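Beta-galactosidase BgaB (Bifidobacterium adolescentis, PDB 5VYM) releases terminal non-reducing beta-D-galactose from beta-D-galactosides by hydrolysis, with high activity on beta-1,4-linked galacto-oligosaccharides, the present construct being its trimerisation domain. Local coordinates at residues B[173-179]-B[191-197]; B[141-145]-B[157-162]; B[10-16]-B[29-33]; B[54-59]-B[79-83]; B[62-66]-B[88-93]. All blocks are in the same frame, centred on the assembly; numbering follows the deposited sequence.

Contact 1. Residues B[173-179]-B[191-197]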
# COMPACT_ATOMS: atom_id res chain seq x y z
N ALA B 173 3.58 4.83 -12.55
CA ALA B 173 2.96 6.12 -12.29
C ALA B 173 3.43 7.14 -13.32
O ALA B 173 4.62 7.22 -13.63
CB ALA B 173 3.29 6.59 -10.88
N GLN B 174 2.48 7.90 -13.86
CA GLN B 174 2.75 8.87 -14.91
C GLN B 174 2.52 10.28 -14.39
O GLN B 174 1.48 10.56 -13.79
CB GLN B 174 1.87 8.60 -16.13
CG GLN B 174 2.00 9.64 -17.23
CD GLN B 174 1.05 9.37 -18.39
OE1 GLN B 174 0.23 8.45 -18.33
NE2 GLN B 174 1.16 10.17 -19.44
N VAL B 175 3.49 11.16 -14.62
CA VAL B 175 3.34 12.57 -14.27
C VAL B 175 2.62 13.28 -15.41
O VAL B 175 3.00 13.15 -16.58
CB VAL B 175 4.70 13.21 -13.98
CG1 VAL B 175 4.53 14.68 -13.64
CG2 VAL B 175 5.40 12.47 -12.86
N LEU B 176 1.57 14.03 -15.07
CA LEU B 176 0.81 14.78 -16.07
C LEU B 176 1.13 16.26 -16.07
O LEU B 176 0.98 16.92 -17.10
CB LEU B 176 -0.69 14.58 -15.84
CG LEU B 176 -1.20 13.15 -16.01
CD1 LEU B 176 -2.70 13.08 -15.78
CD2 LEU B 176 -0.84 12.61 -17.39
N ALA B 177 1.57 16.81 -14.93
CA ALA B 177 1.91 18.22 -14.85
C ALA B 177 2.97 18.42 -13.77
O ALA B 177 2.99 17.70 -12.76
CB ALA B 177 0.69 19.09 -14.55
N THR B 178 3.85 19.39 -14.00
CA THR B 178 4.88 19.76 -13.05
C THR B 178 4.85 21.27 -12.85
O THR B 178 4.31 22.01 -13.67
CB THR B 178 6.28 19.34 -13.52
OG1 THR B 178 6.50 19.82 -14.86
CG2 THR B 178 6.43 17.83 -13.50
N TYR B 179 5.42 21.70 -11.73
CA TYR B 179 5.60 23.13 -11.49
C TYR B 179 6.82 23.61 -12.26
O TYR B 179 7.89 23.00 -12.19
CB TYR B 179 5.76 23.40 -9.99
CG TYR B 179 4.63 22.87 -9.15
CD1 TYR B 179 3.35 23.41 -9.24
CD2 TYR B 179 4.84 21.82 -8.25
CE1 TYR B 179 2.32 22.92 -8.46
CE2 TYR B 179 3.81 21.33 -7.48
CZ TYR B 179 2.55 21.88 -7.58
OH TYR B 179 1.52 21.39 -6.81
N GLY B 191 10.07 21.16 -11.65
CA GLY B 191 10.15 19.74 -11.91
C GLY B 191 9.36 18.88 -10.94
O GLY B 191 9.18 17.69 -11.21
N THR B 192 8.88 19.44 -9.83
CA THR B 192 8.12 18.68 -8.86
C THR B 192 6.76 18.29 -9.44
O THR B 192 6.11 19.08 -10.13
CB THR B 192 7.94 19.48 -7.57
OG1 THR B 192 9.22 19.85 -7.05
CG2 THR B 192 7.18 18.68 -6.52
N ALA B 193 6.33 17.06 -9.15
CA ALA B 193 5.07 16.55 -9.68
C ALA B 193 3.89 17.32 -9.10
O ALA B 193 3.77 17.47 -7.88
CB ALA B 193 4.94 15.06 -9.38
N ALA B 194 3.01 17.80 -9.98
CA ALA B 194 1.79 18.49 -9.58
C ALA B 194 0.54 17.66 -9.83
O ALA B 194 -0.38 17.68 -9.00
CB ALA B 194 1.67 19.82 -10.33
N VAL B 195 0.47 16.94 -10.95
CA VAL B 195 -0.65 16.07 -11.28
C VAL B 195 -0.08 14.75 -11.78
O VAL B 195 0.71 14.73 -12.73
CB VAL B 195 -1.59 16.68 -12.33
CG1 VAL B 195 -2.69 15.69 -12.69
CG2 VAL B 195 -2.18 17.99 -11.84
N THR B 196 -0.47 13.64 -11.15
CA THR B 196 -0.01 12.31 -11.52
C THR B 196 -1.20 11.36 -11.56
O THR B 196 -2.25 11.61 -10.96
CB THR B 196 1.02 11.76 -10.53
OG1 THR B 196 0.38 11.50 -9.27
CG2 THR B 196 2.16 12.74 -10.32
N ARG B 197 -1.01 10.26 -12.28
CA ARG B 197 -1.97 9.16 -12.28
C ARG B 197 -1.19 7.85 -12.23
O ARG B 197 -0.08 7.75 -12.75
CB ARG B 197 -2.89 9.19 -13.51
CG ARG B 197 -2.19 9.04 -14.85
CD ARG B 197 -3.18 9.24 -15.99
NE ARG B 197 -2.54 9.26 -17.30
CZ ARG B 197 -3.15 9.62 -18.42
NH1 ARG B 197 -4.42 9.99 -18.40
NH2 ARG B 197 -2.49 9.60 -19.57
O HOH W 1 2.36 19.22 -5.50
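Residues 173-179 and 191-197 are neighbours in the five-stranded antiparallel sheet of the trimerisation domain, paired through backbone hydrogen bonds from Gln174-Arg197 at one end to Tyr179-Gly191 at the other. The register slips twice on the way. Leu176 N and Ala177 N both donate to Val195 O, the Leu176 bond being the shorter at 2.6 Å. One step on, Ala194 N reaches Ala177 O at 2.8 Å, and Val195 N approaches the same oxygen from the same face of its carbonyl plane. Two carbonyls with two N-H donors apiece define two adjacent classic beta bulges, where residues 191-197 turn a corner. The corner brings Ala194 CB over one face of the Tyr179 ring, a CH-pi contact 3.8 Å from the ring centroid, while Thr192 CB lies at the ring edge. A water bonded to Tyr179 OH is also placed to donate to Ala193 O. At the far end Gln174 and Arg197 run side by side with amide and guanidinium planes 62° apart. Gln174 OE1 takes bonds from NE (3.1 Å) and NH2 of Arg197; it lies in the guanidinium plane, yet both nitrogens stand above its own carbonyl plane. Leu176 CD2 covers one guanidinium face at 3.8 Å from Arg197 NE. Arg197 NH1 is held by Tyr206 OH, and Tyr224 of helix 214-225 packs against both Leu176 and Arg197.

Contact 2. Residues B[141-145]-B[157-162]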
# COMPACT_ATOMS: atom_id res chain seq x y z
N GLY B 141 4.36 33.45 -3.85
CA GLY B 141 2.93 33.24 -3.65
C GLY B 141 2.22 32.46 -4.75
O GLY B 141 1.30 31.69 -4.45
N GLU B 142 2.61 32.66 -6.00
CA GLU B 142 1.96 32.01 -7.13
C GLU B 142 2.98 31.27 -7.98
O GLU B 142 4.10 31.75 -8.17
CB GLU B 142 1.21 33.03 -7.99
CG GLU B 142 0.12 32.43 -8.87
CD GLU B 142 -0.58 33.46 -9.73
OE1 GLU B 142 0.04 33.96 -10.69
OE2 GLU B 142 -1.76 33.77 -9.44
N ILE B 143 2.59 30.10 -8.48
CA ILE B 143 3.48 29.23 -9.25
C ILE B 143 2.72 28.72 -10.46
O ILE B 143 1.53 28.40 -10.37
CB ILE B 143 4.00 28.06 -8.39
CG1 ILE B 143 4.92 28.58 -7.28
CG2 ILE B 143 4.74 27.04 -9.24
CD1 ILE B 143 5.60 27.49 -6.50
N ARG B 144 3.40 28.63 -11.60
CA ARG B 144 2.81 28.11 -12.82
C ARG B 144 2.98 26.60 -12.92
O ARG B 144 3.85 26.00 -12.27
CB ARG B 144 3.43 28.77 -14.06
CG ARG B 144 3.36 30.28 -14.09
CD ARG B 144 3.80 30.79 -15.45
NE ARG B 144 4.30 32.17 -15.38
CZ ARG B 144 5.58 32.48 -15.19
NH1 ARG B 144 6.49 31.53 -15.06
NH2 ARG B 144 5.94 33.76 -15.15
N LEU B 145 2.14 25.98 -13.74
CA LEU B 145 2.21 24.56 -14.04
C LEU B 145 2.58 24.35 -15.50
O LEU B 145 2.30 25.20 -16.35
CB LEU B 145 0.88 23.86 -13.74
CG LEU B 145 0.53 23.50 -12.29
CD1 LEU B 145 0.24 24.73 -11.45
CD2 LEU B 145 -0.66 22.54 -12.28
N THR B 157 -1.53 27.47 -16.56
CA THR B 157 -2.30 27.49 -15.33
C THR B 157 -1.40 27.83 -14.14
O THR B 157 -0.18 27.61 -14.17
CB THR B 157 -2.98 26.14 -15.10
OG1 THR B 157 -1.98 25.12 -14.95
CG2 THR B 157 -3.88 25.79 -16.28
N THR B 158 -2.00 28.39 -13.10
CA THR B 158 -1.28 28.83 -11.92
C THR B 158 -1.93 28.24 -10.67
O THR B 158 -2.99 27.61 -10.73
CB THR B 158 -1.23 30.36 -11.82
OG1 THR B 158 -2.57 30.88 -11.78
CG2 THR B 158 -0.50 30.95 -13.01
N THR B 159 -1.27 28.45 -9.53
CA THR B 159 -1.79 27.98 -8.26
C THR B 159 -1.22 28.85 -7.14
O THR B 159 -0.07 29.29 -7.21
CB THR B 159 -1.45 26.50 -8.01
OG1 THR B 159 -1.90 26.10 -6.72
CG2 THR B 159 0.05 26.26 -8.12
N ARG B 160 -2.04 29.11 -6.13
CA ARG B 160 -1.61 29.82 -4.93
C ARG B 160 -1.63 28.94 -3.69
O ARG B 160 -1.54 29.44 -2.57
CB ARG B 160 -2.49 31.06 -4.71
CG ARG B 160 -2.24 32.17 -5.73
CD ARG B 160 -3.54 32.86 -6.11
NE ARG B 160 -4.51 31.92 -6.65
CZ ARG B 160 -4.55 31.52 -7.92
NH1 ARG B 160 -3.66 31.99 -8.79
NH2 ARG B 160 -5.47 30.66 -8.32
N LEU B 161 -1.75 27.62 -3.88
CA LEU B 161 -1.73 26.67 -2.77
C LEU B 161 -1.28 25.33 -3.32
O LEU B 161 -1.98 24.75 -4.15
CB LEU B 161 -3.10 26.56 -2.11
CG LEU B 161 -3.12 26.11 -0.65
CD1 LEU B 161 -2.83 27.29 0.27
CD2 LEU B 161 -4.44 25.44 -0.30
N TRP B 162 -0.12 24.85 -2.88
CA TRP B 162 0.47 23.65 -3.45
C TRP B 162 1.11 22.81 -2.35
O TRP B 162 1.44 23.31 -1.27
CB TRP B 162 1.50 23.99 -4.52
CG TRP B 162 2.61 24.85 -4.00
CD1 TRP B 162 3.76 24.43 -3.39
CD2 TRP B 162 2.68 26.28 -4.03
NE1 TRP B 162 4.53 25.51 -3.04
CE2 TRP B 162 3.89 26.66 -3.43
CE3 TRP B 162 1.83 27.29 -4.51
CZ2 TRP B 162 4.28 27.99 -3.29
CZ3 TRP B 162 2.22 28.61 -4.38
CH2 TRP B 162 3.43 28.95 -3.77
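The indole of Trp162 carries Ile143 CD1 over one face of its six-membered ring, a CH-pi contact 3.6 Å from the centroid. At the indole edge lies Gly141 O, 3.2 Å from Trp162 CZ3. A chi1 of 58° turns the Trp162 indole back across residues 141-143, where it meets the Ile143 side chain at about a right angle. The other flat group, the guanidinium of Arg160, has Glu142 OE2 near its plane. This salt bridge, 2.7 Å from Arg160 NH1 to Glu142 OE2, joins two side chains lying alongside each other, but carboxylate and guanidinium planes are 78° apart and NH1 comes in from above the carboxylate plane. NH1 also makes a weak bond to Thr158 OG1. Between these two groups the backbones form an antiparallel ladder in which Ile143 and Thr159 are the hydrogen-bonded pair, Ile143 N donating to Thr159 O at 3.1 Å. Leu145 N donates to Thr157 O at 2.9 Å, while Leu145 CD1 packs on Thr159 CG2. Thr159 OG1, which accepts from Leu161 N in an ST turn, also bonds to Asp211 O. The contact belongs to the beta hairpin of strands 143-147 and 158-163: Tyr179 of the adjoining strand 174-180 packs on Ile143, Leu145 and Thr159, helix 214-225 touches Thr157, and Trp162 pairs antiparallel with a strand of the second subunit.

Contact 3. Residues B[10-16]-B[29-33]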
# COMPACT_ATOMS: atom_id res chain seq x y z
N LEU B 10 12.74 -15.41 -3.59
CA LEU B 10 13.70 -14.34 -3.78
C LEU B 10 14.86 -14.46 -2.80
O LEU B 10 14.66 -14.75 -1.61
CB LEU B 10 13.02 -12.98 -3.61
CG LEU B 10 11.82 -12.72 -4.53
CD1 LEU B 10 11.42 -11.26 -4.45
CD2 LEU B 10 12.13 -13.13 -5.96
N PHE B 11 16.07 -14.24 -3.30
CA PHE B 11 17.28 -14.30 -2.50
C PHE B 11 17.91 -12.92 -2.42
O PHE B 11 18.17 -12.28 -3.44
CB PHE B 11 18.28 -15.30 -3.09
CG PHE B 11 19.64 -15.24 -2.46
CD1 PHE B 11 19.82 -15.63 -1.14
CD2 PHE B 11 20.74 -14.80 -3.18
CE1 PHE B 11 21.07 -15.58 -0.55
CE2 PHE B 11 21.99 -14.74 -2.59
CZ PHE B 11 22.16 -15.13 -1.28
N SER B 12 18.16 -12.46 -1.19
CA SER B 12 18.77 -11.16 -0.92
C SER B 12 20.14 -11.40 -0.29
O SER B 12 20.22 -11.86 0.85
CB SER B 12 17.89 -10.31 -0.01
OG SER B 12 18.59 -9.19 0.48
N ALA B 13 21.20 -11.08 -1.03
CA ALA B 13 22.55 -11.25 -0.50
C ALA B 13 22.77 -10.38 0.73
O ALA B 13 23.40 -10.81 1.70
CB ALA B 13 23.58 -10.93 -1.58
N GLU B 14 22.25 -9.15 0.71
CA GLU B 14 22.38 -8.27 1.87
C GLU B 14 21.71 -8.87 3.09
O GLU B 14 22.22 -8.75 4.21
CB GLU B 14 21.80 -6.89 1.55
CG GLU B 14 22.55 -6.12 0.46
CD GLU B 14 22.05 -6.45 -0.93
OE1 GLU B 14 22.20 -5.59 -1.83
OE2 GLU B 14 21.50 -7.55 -1.14
N SER B 15 20.56 -9.52 2.90
CA SER B 15 19.89 -10.17 4.03
C SER B 15 20.72 -11.32 4.57
O SER B 15 20.74 -11.57 5.78
CB SER B 15 18.50 -10.65 3.60
OG SER B 15 17.69 -9.57 3.18
N GLU B 16 21.41 -12.05 3.69
CA GLU B 16 22.30 -13.12 4.14
C GLU B 16 23.49 -12.56 4.91
O GLU B 16 23.96 -13.18 5.87
CB GLU B 16 22.76 -13.95 2.95
CG GLU B 16 23.75 -15.06 3.30
CD GLU B 16 23.15 -16.15 4.18
OE1 GLU B 16 21.91 -16.19 4.33
OE2 GLU B 16 23.93 -16.97 4.72
N LEU B 29 17.42 -17.17 12.93
CA LEU B 29 17.20 -16.32 11.76
C LEU B 29 18.33 -16.56 10.76
O LEU B 29 19.46 -16.13 10.97
CB LEU B 29 17.14 -14.85 12.17
CG LEU B 29 15.94 -14.46 13.04
CD1 LEU B 29 16.07 -13.02 13.51
CD2 LEU B 29 14.64 -14.67 12.29
N ASN B 30 18.01 -17.25 9.66
CA ASN B 30 18.99 -17.57 8.63
C ASN B 30 18.30 -17.44 7.28
O ASN B 30 17.39 -18.22 6.98
CB ASN B 30 19.56 -18.97 8.83
CG ASN B 30 20.78 -19.24 7.96
OD1 ASN B 30 20.78 -18.96 6.76
ND2 ASN B 30 21.83 -19.79 8.57
N HIS B 31 18.73 -16.47 6.48
CA HIS B 31 18.03 -16.19 5.22
C HIS B 31 18.16 -17.36 4.25
O HIS B 31 17.15 -17.87 3.75
CB HIS B 31 18.57 -14.91 4.59
CG HIS B 31 18.01 -14.64 3.23
ND1 HIS B 31 16.69 -14.83 2.91
CD2 HIS B 31 18.61 -14.20 2.09
CE1 HIS B 31 16.49 -14.52 1.64
NE2 HIS B 31 17.64 -14.13 1.12
N TRP B 32 19.39 -17.79 3.97
CA TRP B 32 19.58 -18.84 2.97
C TRP B 32 19.00 -20.17 3.42
O TRP B 32 18.48 -20.93 2.60
CB TRP B 32 21.06 -19.01 2.64
CG TRP B 32 21.30 -20.10 1.63
CD1 TRP B 32 21.90 -21.30 1.86
CD2 TRP B 32 20.90 -20.09 0.26
NE1 TRP B 32 21.91 -22.04 0.70
CE2 TRP B 32 21.31 -21.32 -0.30
CE3 TRP B 32 20.25 -19.16 -0.56
CZ2 TRP B 32 21.08 -21.64 -1.63
CZ3 TRP B 32 20.03 -19.48 -1.88
CH2 TRP B 32 20.44 -20.71 -2.41
N HIS B 33 19.06 -20.47 4.72
CA HIS B 33 18.43 -21.69 5.22
C HIS B 33 16.91 -21.61 5.08
O HIS B 33 16.26 -22.63 4.82
CB HIS B 33 18.82 -21.94 6.67
CG HIS B 33 20.22 -22.43 6.84
ND1 HIS B 33 20.70 -22.92 8.04
CD2 HIS B 33 21.25 -22.51 5.97
CE1 HIS B 33 21.96 -23.28 7.89
NE2 HIS B 33 22.32 -23.04 6.64
O HOH W 2 23.41 -19.45 5.62
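Residues 10-16 run from strand 7-11 of the parallel alpha/beta sheet through the N-cap Ser12 into helix 13-20, and their backbone comes nearest to residues 29-33 at Glu16 and His31, CA atoms 5.4 Å apart. Helix 31-44 begins there after its own N-cap, Asn30. Each segment then uses a side chain to bind a backbone N-H of the other. Ser12 N donates to His31 NE2 at 2.9 Å and nearly straight (173°); His31 ND1 is bonded to Pro67 O, so both ring nitrogens are engaged. In return, Trp32 N donates to the syn side of Glu16 OE1 at 3.0 Å. Ser15 CB lies over a His31 face. Phe11, His31 and Trp32 form an aromatic cluster: Phe11 and His31 meet rim to rim in nearly parallel planes, whereas the Trp32 edge points at the Phe11 face, offset, with planes 82° apart. A water donates to both Glu16 OE2 and Asn30 OD1, the latter at 2.9 Å.

Contact 4. Residues B[54-59]-B[79-83]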
# COMPACT_ATOMS: atom_id res chain seq x y z
N LEU B 54 16.96 -11.16 -5.67
CA LEU B 54 15.99 -10.09 -5.47
C LEU B 54 16.13 -9.00 -6.52
O LEU B 54 15.14 -8.41 -6.96
CB LEU B 54 16.14 -9.51 -4.06
CG LEU B 54 15.25 -8.33 -3.66
CD1 LEU B 54 13.79 -8.66 -3.90
CD2 LEU B 54 15.48 -7.96 -2.21
N ALA B 55 17.37 -8.71 -6.94
CA ALA B 55 17.60 -7.64 -7.90
C ALA B 55 17.15 -7.98 -9.31
O ALA B 55 17.05 -7.07 -10.14
CB ALA B 55 19.09 -7.27 -7.91
N TYR B 56 16.88 -9.24 -9.61
CA TYR B 56 16.53 -9.63 -10.97
C TYR B 56 15.06 -9.32 -11.26
O TYR B 56 14.28 -8.99 -10.37
CB TYR B 56 16.82 -11.12 -11.20
CG TYR B 56 18.28 -11.45 -11.36
CD1 TYR B 56 18.70 -12.75 -11.62
CD2 TYR B 56 19.26 -10.47 -11.25
CE1 TYR B 56 20.04 -13.06 -11.76
CE2 TYR B 56 20.60 -10.77 -11.39
CZ TYR B 56 20.98 -12.07 -11.65
OH TYR B 56 22.32 -12.37 -11.79
N ASP B 57 14.70 -9.44 -12.54
CA ASP B 57 13.35 -9.15 -13.01
C ASP B 57 12.50 -10.40 -12.83
O ASP B 57 12.50 -11.30 -13.68
CB ASP B 57 13.38 -8.69 -14.47
CG ASP B 57 12.00 -8.35 -15.01
OD1 ASP B 57 11.05 -8.23 -14.20
OD2 ASP B 57 11.87 -8.21 -16.24
N TRP B 58 11.75 -10.46 -11.73
CA TRP B 58 10.84 -11.56 -11.46
C TRP B 58 9.38 -11.18 -11.71
O TRP B 58 8.48 -11.82 -11.17
CB TRP B 58 11.01 -12.06 -10.03
CG TRP B 58 11.34 -10.98 -9.04
CD1 TRP B 58 12.57 -10.70 -8.51
CD2 TRP B 58 10.43 -10.03 -8.47
NE1 TRP B 58 12.48 -9.64 -7.65
CE2 TRP B 58 11.18 -9.21 -7.60
CE3 TRP B 58 9.06 -9.79 -8.60
CZ2 TRP B 58 10.60 -8.17 -6.87
CZ3 TRP B 58 8.49 -8.76 -7.88
CH2 TRP B 58 9.26 -7.96 -7.02
N SER B 59 9.14 -10.15 -12.53
CA SER B 59 7.78 -9.70 -12.80
C SER B 59 6.97 -10.73 -13.58
O SER B 59 5.74 -10.69 -13.55
CB SER B 59 7.80 -8.37 -13.55
OG SER B 59 8.45 -8.51 -14.81
N ARG B 79 8.52 -2.42 -5.61
CA ARG B 79 8.45 -3.42 -6.67
C ARG B 79 7.47 -4.53 -6.31
O ARG B 79 6.73 -5.03 -7.17
CB ARG B 79 9.83 -4.00 -6.96
CG ARG B 79 10.80 -3.03 -7.61
CD ARG B 79 12.19 -3.65 -7.73
NE ARG B 79 12.19 -4.82 -8.60
CZ ARG B 79 13.08 -5.81 -8.52
NH1 ARG B 79 14.04 -5.76 -7.60
NH2 ARG B 79 13.01 -6.84 -9.35
N LEU B 80 7.45 -4.94 -5.04
CA LEU B 80 6.48 -5.93 -4.60
C LEU B 80 5.06 -5.40 -4.68
O LEU B 80 4.14 -6.11 -5.10
CB LEU B 80 6.80 -6.38 -3.17
CG LEU B 80 8.09 -7.17 -2.95
CD1 LEU B 80 8.34 -7.36 -1.47
CD2 LEU B 80 8.02 -8.51 -3.66
N ALA B 81 4.85 -4.14 -4.28
CA ALA B 81 3.52 -3.56 -4.33
C ALA B 81 3.02 -3.45 -5.76
O ALA B 81 1.86 -3.76 -6.05
CB ALA B 81 3.51 -2.19 -3.65
N ASP B 82 3.88 -3.00 -6.68
CA ASP B 82 3.51 -2.96 -8.09
C ASP B 82 3.23 -4.37 -8.62
O ASP B 82 2.27 -4.58 -9.36
CB ASP B 82 4.62 -2.30 -8.92
CG ASP B 82 4.70 -0.80 -8.68
OD1 ASP B 82 3.64 -0.15 -8.63
OD2 ASP B 82 5.83 -0.28 -8.55
N PHE B 83 4.07 -5.33 -8.24
CA PHE B 83 3.88 -6.71 -8.68
C PHE B 83 2.55 -7.27 -8.18
O PHE B 83 1.81 -7.91 -8.93
CB PHE B 83 5.05 -7.57 -8.21
CG PHE B 83 4.88 -9.04 -8.46
CD1 PHE B 83 4.42 -9.88 -7.46
CD2 PHE B 83 5.18 -9.58 -9.70
CE1 PHE B 83 4.27 -11.23 -7.68
CE2 PHE B 83 5.03 -10.93 -9.93
CZ PHE B 83 4.57 -11.76 -8.92
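The torsions of both side chains bring Trp58 and Arg79 together. Trp58 CG sits between the backbone N and the carbonyl carbon at a displaced chi1 of 35°, swinging the indole toward helix 74-85, and Arg79, extended at first, bends at chi3, which lays its guanidinium over one indole face. The two planes lie 26° apart, with Arg79 NH2 over the rim of the indole, 3.5 Å from Trp58 CE2. Two backbone carbonyls of the loop fix the guanidinium: Leu54 O receives NH1 of Arg79 at 2.9 Å, and Tyr56 O receives NH2 of Arg79 at 2.7 Å. Leu54 O also accepts from Trp58 NE1 at 3.0 Å, the two donors arriving from opposite faces of its carbonyl plane, so one oxygen ties indole and arginine together. Asp76 adds a salt bridge to Arg79 NH1, which probably helps balance the arginine's charge. The six-membered ring also meets apolar side chains. Trp58 CH2 touches Leu80 CD2 at 3.6 Å, and the ring sets its edge toward the face of Phe83, an edge-to-face pair with planes 81° apart. Asp57 OD1 bonds to both N and OG of Ser59, an Asx turn that brackets Trp58. The whole clasps the loop between strands 50-53 and 63-66 onto helix 74-85, the connecting helix of a beta-alpha-beta unit in this parallel alpha/beta domain, consistent with a glutaminase-like fold.

Contact 5. Residues B[62-66]-B[88-93]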
# COMPACT_ATOMS: atom_id res chain seq x y z
N LYS B 62 4.29 -15.74 -11.20
CA LYS B 62 2.94 -15.55 -10.67
C LYS B 62 2.93 -15.39 -9.16
O LYS B 62 2.09 -14.65 -8.63
CB LYS B 62 2.05 -16.73 -11.07
CG LYS B 62 1.85 -16.87 -12.57
CD LYS B 62 0.83 -17.95 -12.88
CE LYS B 62 0.61 -18.10 -14.38
NZ LYS B 62 0.23 -16.80 -15.00
N THR B 63 3.84 -16.05 -8.46
CA THR B 63 3.95 -15.96 -7.01
C THR B 63 5.40 -15.71 -6.64
O THR B 63 6.32 -16.27 -7.24
CB THR B 63 3.44 -17.24 -6.33
OG1 THR B 63 2.06 -17.44 -6.66
CG2 THR B 63 3.59 -17.15 -4.82
N VAL B 64 5.60 -14.85 -5.64
CA VAL B 64 6.93 -14.48 -5.17
C VAL B 64 6.96 -14.68 -3.66
O VAL B 64 6.04 -14.26 -2.95
CB VAL B 64 7.28 -13.03 -5.55
CG1 VAL B 64 8.08 -12.35 -4.47
CG2 VAL B 64 8.03 -13.00 -6.87
N VAL B 65 8.01 -15.34 -3.17
CA VAL B 65 8.15 -15.69 -1.76
C VAL B 65 9.40 -15.01 -1.21
O VAL B 65 10.47 -15.08 -1.83
CB VAL B 65 8.23 -17.21 -1.55
CG1 VAL B 65 8.40 -17.55 -0.08
CG2 VAL B 65 6.99 -17.89 -2.12
N LEU B 66 9.26 -14.35 -0.05
CA LEU B 66 10.37 -13.66 0.61
C LEU B 66 10.57 -14.26 1.99
O LEU B 66 9.95 -13.82 2.97
CB LEU B 66 10.11 -12.16 0.70
CG LEU B 66 10.07 -11.38 -0.62
CD1 LEU B 66 8.64 -11.23 -1.12
CD2 LEU B 66 10.75 -10.03 -0.47
N GLY B 88 -0.20 -10.16 -8.95
CA GLY B 88 0.72 -11.16 -8.44
C GLY B 88 0.43 -11.54 -7.00
O GLY B 88 -0.24 -10.83 -6.26
N ARG B 89 0.97 -12.69 -6.61
CA ARG B 89 0.85 -13.20 -5.24
C ARG B 89 2.20 -13.08 -4.55
O ARG B 89 3.23 -13.47 -5.11
CB ARG B 89 0.37 -14.65 -5.24
CG ARG B 89 0.14 -15.22 -3.84
CD ARG B 89 -0.66 -16.51 -3.89
NE ARG B 89 0.03 -17.57 -4.60
CZ ARG B 89 -0.43 -18.81 -4.73
NH1 ARG B 89 -1.59 -19.15 -4.18
NH2 ARG B 89 0.26 -19.72 -5.40
N VAL B 90 2.19 -12.53 -3.33
CA VAL B 90 3.40 -12.30 -2.56
C VAL B 90 3.25 -13.00 -1.21
O VAL B 90 2.24 -12.82 -0.53
CB VAL B 90 3.67 -10.80 -2.37
CG1 VAL B 90 4.94 -10.58 -1.55
CG2 VAL B 90 3.77 -10.09 -3.71
N VAL B 91 4.25 -13.79 -0.84
CA VAL B 91 4.29 -14.47 0.45
C VAL B 91 5.44 -13.88 1.25
O VAL B 91 6.59 -13.90 0.81
CB VAL B 91 4.46 -15.99 0.28
CG1 VAL B 91 4.49 -16.68 1.64
CG2 VAL B 91 3.33 -16.56 -0.57
N VAL B 92 5.12 -13.34 2.42
CA VAL B 92 6.08 -12.60 3.24
C VAL B 92 6.29 -13.34 4.55
O VAL B 92 5.33 -13.61 5.28
CB VAL B 92 5.60 -11.16 3.51
CG1 VAL B 92 6.61 -10.41 4.35
CG2 VAL B 92 5.34 -10.44 2.20
N GLY B 93 7.55 -13.67 4.84
CA GLY B 93 7.88 -14.31 6.10
C GLY B 93 7.93 -13.32 7.25
O GLY B 93 7.99 -12.11 7.07
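Arg89 reaches obliquely across Thr63, its partner on the neighbouring strand. CB lies 3.6 Å from Thr63 OG1; with CG anti to the backbone N (chi1 -176°), CG then passes both OG1 and CG2 of Thr63. CD stays 4.0 Å from Thr63 OG1, a bend at chi3 turns the guanidinium edge toward the hydroxyl, and NE donates to Thr63 OG1 at 2.9 Å, with CZ close to the same oxygen. NH2 adds a weak bond to the same hydroxyl, while NH1 and NH2 also make weak bonds to the carbonyls of Tyr224 and Leu225 of the second subunit. Below, the backbones run parallel, their axes 4.7 Å apart at closest approach. Arg89 N donates to Lys62 O, Val64 N to Arg89 O (2.8 Å), Val91 N to Val64 O, Leu66 N to Val91 O and Gly93 N to Leu66 O. The pleat puts Thr63, Val65, Arg89 and Val91 on one face. Val65 CG2 stands beside Val91 CB at 4.0 Å, and Trp38 of helix 31-44 packs on both valines. On the other face Leu66 CD1 meets Val90 CG1 at 3.8 Å, under Leu80 and Phe83 of helix 74-85. Strand 89-93 also pairs parallel with a strand of the second subunit. Two parallel strands joined through helix 74-85 make a beta-alpha-beta crossover, the building unit of parallel alpha/beta folds.

Overall arrangement
Contacts 3, 4 and 5 share the parallel-sheet half of the domain: Phe11 O lies 2.8 Å from Leu54 N, a probable hydrogen bond joining contacts 3 and 4, and Leu10 packs on Val64 and Leu66 of contact 5. Contacts 4 and 5, with centres 10 Å apart, alternate along the chain: helix 74-85, which contact 4 grips, links the two strands of contact 5. Contacts 1 and 2 share the antiparallel sheet, where Tyr179 OH reaches 3.5 Å from Trp162 CB. Contacts 1 and 3 lie on opposite sides of the chain's centre, their centres 37 Å apart, whereas contacts 1 and 4 come within about 6 Å at their nearest atoms. Contacts 1, 2 and 5 touch the second subunit.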